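Local coordinates for protein proto-oncogene vav (Homo sapiens, PDB 6NEW) that probably acts as a guanine nucleotide exchange factor for Rac-type small GTPases, joining a RhoGEF catalytic domain to PH and zinc-binding C1 domains, at residues Q299-S304 with L318-Q323; C392-A397 with P408-H413. All coordinates share one frame; numbering follows the deposited sequence.

Coming from the N terminus, the chain runs through the helices of the RhoGEF region and enters the PH domain by way of the long helix 196-235. Interaction 1 lies there: pairing Q299-S304 with L318-Q323 closes a hairpin with residues 305-317 between them and joins strands 298-302 and 315-321 at one edge of the PH sheet. The chain then passes through helix 335-352 into the C1 domain, where interaction 2 closes a shorter excursion, residues 398-407, around a zinc ion. The two contacts follow one another in series and neither nest nor cross. Their centres lie about 33 Å apart with no touching atoms, interaction 1 within the PH domain and interaction 2 within the C1 domain.

Interaction 1 of 2, residues Q299-S304 with L318-Q323; sequences QVRDDS and LLIEDQ
R301 O accepts the L318 backbone N at 2.7 Å, and the nearly straight bond (173° at the hydrogen) pins one end of an antiparallel strand pair. The return bond, R301 N to L318 O, is longer at 3.0 Å. Two residues along, Q299 and I320 repeat the exchange, with Q299 N to I320 O and I320 N to Q299 O both 2.8 Å. Between these hydrogen-bonded pairs sits the non-hydrogen-bonded pair V300-L319, where the branch tip V300 CG2 meets L319 CD1 at 3.8 Å. Both side chains turn to the face covered by helix 335-352, where F345 touches each of them.

Q299, R301, L318 and I320 occupy the other face. R301 CB lies beside L318 CD1 at 4.1 Å; beyond it the arginine bends at its second torsion (chi2 -56°), which folds the guanidinium back along its own strand. There NH2 gives Q299 OE1 a bond of 2.8 Å, with the oxygen close to the guanidinium plane although the nitrogen stands above the plane of the amide. Four backbone bonds thus join 298-302, the outermost PH-sheet strand within this chain, to 315-321, with V300 and L319 packed under helix 335-352 and the Q299-R301 polar pair beside L318 and I320.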
# COMPACT_ATOMS: atom_id res chain seq x y z
N GLN A 299 25.54 12.96 -6.54
CA GLN A 299 25.96 12.51 -5.22
C GLN A 299 25.78 13.61 -4.17
O GLN A 299 25.81 14.81 -4.48
CB GLN A 299 27.41 12.02 -5.27
CG GLN A 299 27.51 10.62 -5.88
CD GLN A 299 28.90 10.05 -6.02
OE1 GLN A 299 29.90 10.68 -5.67
NE2 GLN A 299 28.98 8.83 -6.52
N VAL A 300 25.58 13.20 -2.93
CA VAL A 300 25.45 14.16 -1.86
C VAL A 300 26.70 14.11 -0.97
O VAL A 300 27.14 13.02 -0.59
CB VAL A 300 24.13 14.01 -1.07
CG1 VAL A 300 24.18 14.78 0.24
CG2 VAL A 300 22.95 14.49 -1.90
N ARG A 301 27.25 15.28 -0.66
CA ARG A 301 28.41 15.45 0.21
C ARG A 301 28.09 16.45 1.28
O ARG A 301 27.72 17.58 0.97
CB ARG A 301 29.66 15.91 -0.58
CG ARG A 301 30.19 14.90 -1.58
CD ARG A 301 30.52 13.55 -0.94
NE ARG A 301 31.49 12.83 -1.75
CZ ARG A 301 31.19 12.05 -2.79
NH1 ARG A 301 32.15 11.44 -3.47
NH2 ARG A 301 29.92 11.85 -3.12
N ASP A 302 28.20 16.03 2.54
CA ASP A 302 27.94 16.89 3.69
C ASP A 302 28.94 18.03 3.82
O ASP A 302 30.08 17.93 3.35
CB ASP A 302 27.89 16.07 5.01
CG ASP A 302 27.50 16.91 6.25
OD1 ASP A 302 26.71 17.86 6.10
OD2 ASP A 302 28.06 16.64 7.34
N ASP A 303 28.50 19.13 4.43
CA ASP A 303 29.35 20.27 4.73
C ASP A 303 29.11 20.73 6.17
O ASP A 303 28.04 21.24 6.50
CB ASP A 303 29.21 21.39 3.69
CG ASP A 303 29.96 22.63 4.09
OD1 ASP A 303 29.39 23.45 4.81
OD2 ASP A 303 31.14 22.75 3.70
N SER A 304 30.10 20.55 7.04
CA SER A 304 30.01 20.89 8.45
C SER A 304 30.23 22.38 8.80
O SER A 304 30.02 22.74 9.97
CB SER A 304 30.95 20.02 9.26
OG SER A 304 30.58 18.66 9.10
N LEU A 318 26.28 19.57 -0.26
CA LEU A 318 26.53 19.66 -1.69
C LEU A 318 25.82 18.55 -2.43
O LEU A 318 25.68 17.44 -1.92
CB LEU A 318 28.05 19.57 -1.98
CG LEU A 318 28.98 20.46 -1.12
CD1 LEU A 318 30.41 19.90 -1.12
CD2 LEU A 318 28.96 21.90 -1.62
N LEU A 319 25.36 18.86 -3.64
CA LEU A 319 24.68 17.95 -4.55
C LEU A 319 25.48 18.07 -5.85
O LEU A 319 25.39 19.07 -6.55
CB LEU A 319 23.19 18.35 -4.70
CG LEU A 319 22.36 17.53 -5.73
CD1 LEU A 319 22.19 16.09 -5.29
CD2 LEU A 319 21.00 18.14 -5.92
N ILE A 320 26.37 17.10 -6.07
CA ILE A 320 27.33 17.15 -7.18
C ILE A 320 27.12 16.11 -8.25
O ILE A 320 26.94 14.95 -7.92
CB ILE A 320 28.79 17.06 -6.59
CG1 ILE A 320 29.10 18.24 -5.63
CG2 ILE A 320 29.86 16.98 -7.71
CD1 ILE A 320 30.18 17.89 -4.61
N GLU A 321 27.23 16.49 -9.54
CA GLU A 321 27.13 15.57 -10.68
C GLU A 321 28.38 14.69 -10.64
O GLU A 321 29.48 15.22 -10.47
CB GLU A 321 26.99 16.33 -12.01
CG GLU A 321 26.46 15.51 -13.18
CD GLU A 321 27.50 14.78 -14.03
OE1 GLU A 321 28.71 15.08 -13.90
OE2 GLU A 321 27.09 13.93 -14.86
N ASP A 322 28.20 13.36 -10.68
CA ASP A 322 29.24 12.33 -10.51
C ASP A 322 30.45 12.43 -11.47
O ASP A 322 31.45 11.74 -11.25
CB ASP A 322 28.66 10.89 -10.51
CG ASP A 322 27.85 10.48 -11.71
OD1 ASP A 322 27.88 11.21 -12.73
OD2 ASP A 322 27.21 9.40 -11.66
N GLN A 323 30.41 13.32 -12.47
CA GLN A 323 31.59 13.54 -13.32
C GLN A 323 32.08 15.01 -13.18
O GLN A 323 32.97 15.46 -13.91
CB GLN A 323 31.31 13.18 -14.78
CG GLN A 323 31.13 11.70 -15.04
CD GLN A 323 31.06 11.44 -16.52
OE1 GLN A 323 32.09 11.29 -17.18
NE2 GLN A 323 29.85 11.40 -17.08

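Interaction 2 of 2, residues C392-A397 with P408-H413; sequences CHRCRA and PPCGRH. With ZN (zinc ion), chain C.
C392, C395 and C410 meet through metal coordination: their sulfurs bind one zinc ion, with C392 SG at 2.2 Å and both C395 SG and C410 SG at 2.3 Å from the metal. H362 ND1 supplies the fourth ligand, and P408 O accepts a hydrogen bond from NE2 of the same ring, a second-shell contact that helps set its rotation. C392 and C410 each carry SG anti to the backbone N, whereas C395 turns SG between its N and carbonyl carbon (chi1 74°), a torsion that places it where it reaches the same zinc ion as C392 SG.

Hydrogen bonds to sulfur come from the 392-397 backbone. A397 N donates to C395 SG at 3.4 Å, and C395 N points almost straight at C392 SG, though this bond is long and weak. Such N-H groups would be expected to ease the negative charge of the thiolates.

Most of the remaining van der Waals contacts involve C410 SG, which lies 3.7 Å from C395 CB and 3.8 Å from R394 CB. The far end of R394 leads off to bond G361 O through NH1.

A CxxC turn completed by a distant histidine and a late cysteine makes the three-cysteine, one-histidine zinc site typical of C1 domains, whose second site interleaves with it along the chain.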
# COMPACT_ATOMS: atom_id res chain seq x y z
N CYS A 392 15.16 -6.58 -13.19
CA CYS A 392 16.44 -6.67 -13.88
C CYS A 392 16.06 -6.55 -15.34
O CYS A 392 15.27 -7.37 -15.82
CB CYS A 392 17.15 -7.99 -13.58
SG CYS A 392 18.64 -8.25 -14.57
N HIS A 393 16.52 -5.51 -16.05
CA HIS A 393 16.10 -5.32 -17.45
C HIS A 393 16.65 -6.44 -18.39
O HIS A 393 16.01 -6.73 -19.40
CB HIS A 393 16.44 -3.90 -17.95
CG HIS A 393 17.87 -3.71 -18.33
ND1 HIS A 393 18.89 -3.88 -17.41
CD2 HIS A 393 18.41 -3.39 -19.53
CE1 HIS A 393 20.01 -3.66 -18.07
NE2 HIS A 393 19.77 -3.36 -19.35
N ARG A 394 17.76 -7.10 -18.01
CA ARG A 394 18.39 -8.20 -18.75
C ARG A 394 17.61 -9.51 -18.72
O ARG A 394 17.32 -10.07 -19.78
CB ARG A 394 19.80 -8.47 -18.24
CG ARG A 394 20.79 -7.40 -18.55
CD ARG A 394 21.85 -7.41 -17.49
NE ARG A 394 22.66 -6.20 -17.57
CZ ARG A 394 23.74 -5.99 -16.82
NH1 ARG A 394 24.11 -6.89 -15.91
NH2 ARG A 394 24.44 -4.88 -16.97
N CYS A 395 17.32 -10.04 -17.51
CA CYS A 395 16.63 -11.33 -17.37
C CYS A 395 15.15 -11.20 -17.08
O CYS A 395 14.45 -12.22 -17.07
CB CYS A 395 17.34 -12.19 -16.33
SG CYS A 395 17.06 -11.66 -14.62
N ARG A 396 14.70 -9.97 -16.75
CA ARG A 396 13.31 -9.61 -16.41
C ARG A 396 12.87 -10.21 -15.07
O ARG A 396 11.67 -10.23 -14.78
CB ARG A 396 12.33 -9.90 -17.58
CG ARG A 396 12.76 -9.20 -18.88
CD ARG A 396 11.87 -9.51 -20.05
NE ARG A 396 10.91 -8.41 -20.26
CZ ARG A 396 9.63 -8.48 -19.91
NH1 ARG A 396 8.83 -7.42 -20.12
NH2 ARG A 396 9.13 -9.57 -19.37
N ALA A 397 13.84 -10.61 -14.22
CA ALA A 397 13.52 -11.07 -12.87
C ALA A 397 13.01 -9.88 -12.04
O ALA A 397 13.58 -8.78 -12.09
CB ALA A 397 14.72 -11.70 -12.19
N PRO A 408 18.24 -15.82 -7.99
CA PRO A 408 19.21 -16.67 -8.72
C PRO A 408 19.96 -15.90 -9.82
O PRO A 408 19.41 -14.92 -10.34
CB PRO A 408 18.33 -17.78 -9.30
CG PRO A 408 17.14 -17.82 -8.40
CD PRO A 408 16.88 -16.40 -8.04
N PRO A 409 21.21 -16.32 -10.18
CA PRO A 409 22.01 -15.58 -11.17
C PRO A 409 21.31 -15.21 -12.47
O PRO A 409 20.39 -15.89 -12.92
CB PRO A 409 23.20 -16.49 -11.42
CG PRO A 409 23.39 -17.18 -10.14
CD PRO A 409 22.00 -17.45 -9.63
N CYS A 410 21.76 -14.10 -13.06
CA CYS A 410 21.22 -13.53 -14.28
C CYS A 410 21.48 -14.43 -15.49
O CYS A 410 22.63 -14.78 -15.77
CB CYS A 410 21.78 -12.13 -14.49
SG CYS A 410 20.84 -11.12 -15.65
N GLY A 411 20.38 -14.77 -16.15
CA GLY A 411 20.34 -15.58 -17.33
C GLY A 411 20.71 -17.03 -17.16
O GLY A 411 21.49 -17.55 -17.93
N ARG A 412 20.13 -17.70 -16.18
CA ARG A 412 20.49 -19.09 -16.00
C ARG A 412 19.38 -20.11 -15.93
O ARG A 412 18.19 -19.79 -16.04
CB ARG A 412 21.37 -19.25 -14.78
CG ARG A 412 22.81 -19.53 -15.13
CD ARG A 412 23.75 -18.92 -14.11
NE ARG A 412 24.84 -18.22 -14.77
CZ ARG A 412 26.04 -18.07 -14.24
NH1 ARG A 412 26.31 -18.58 -13.05
NH2 ARG A 412 26.97 -17.42 -14.91
N HIS A 413 19.79 -21.36 -15.79
CA HIS A 413 18.90 -22.50 -15.67
C HIS A 413 19.20 -23.18 -14.33
O HIS A 413 18.41 -23.14 -13.40
CB HIS A 413 19.12 -23.49 -16.80
CG HIS A 413 18.64 -23.02 -18.13
ND1 HIS A 413 18.79 -23.76 -19.28
CD2 HIS A 413 18.02 -21.88 -18.50
CE1 HIS A 413 18.28 -23.09 -20.30
NE2 HIS A 413 17.82 -21.94 -19.86
ZN ZN C . 19.02 -10.45 -14.34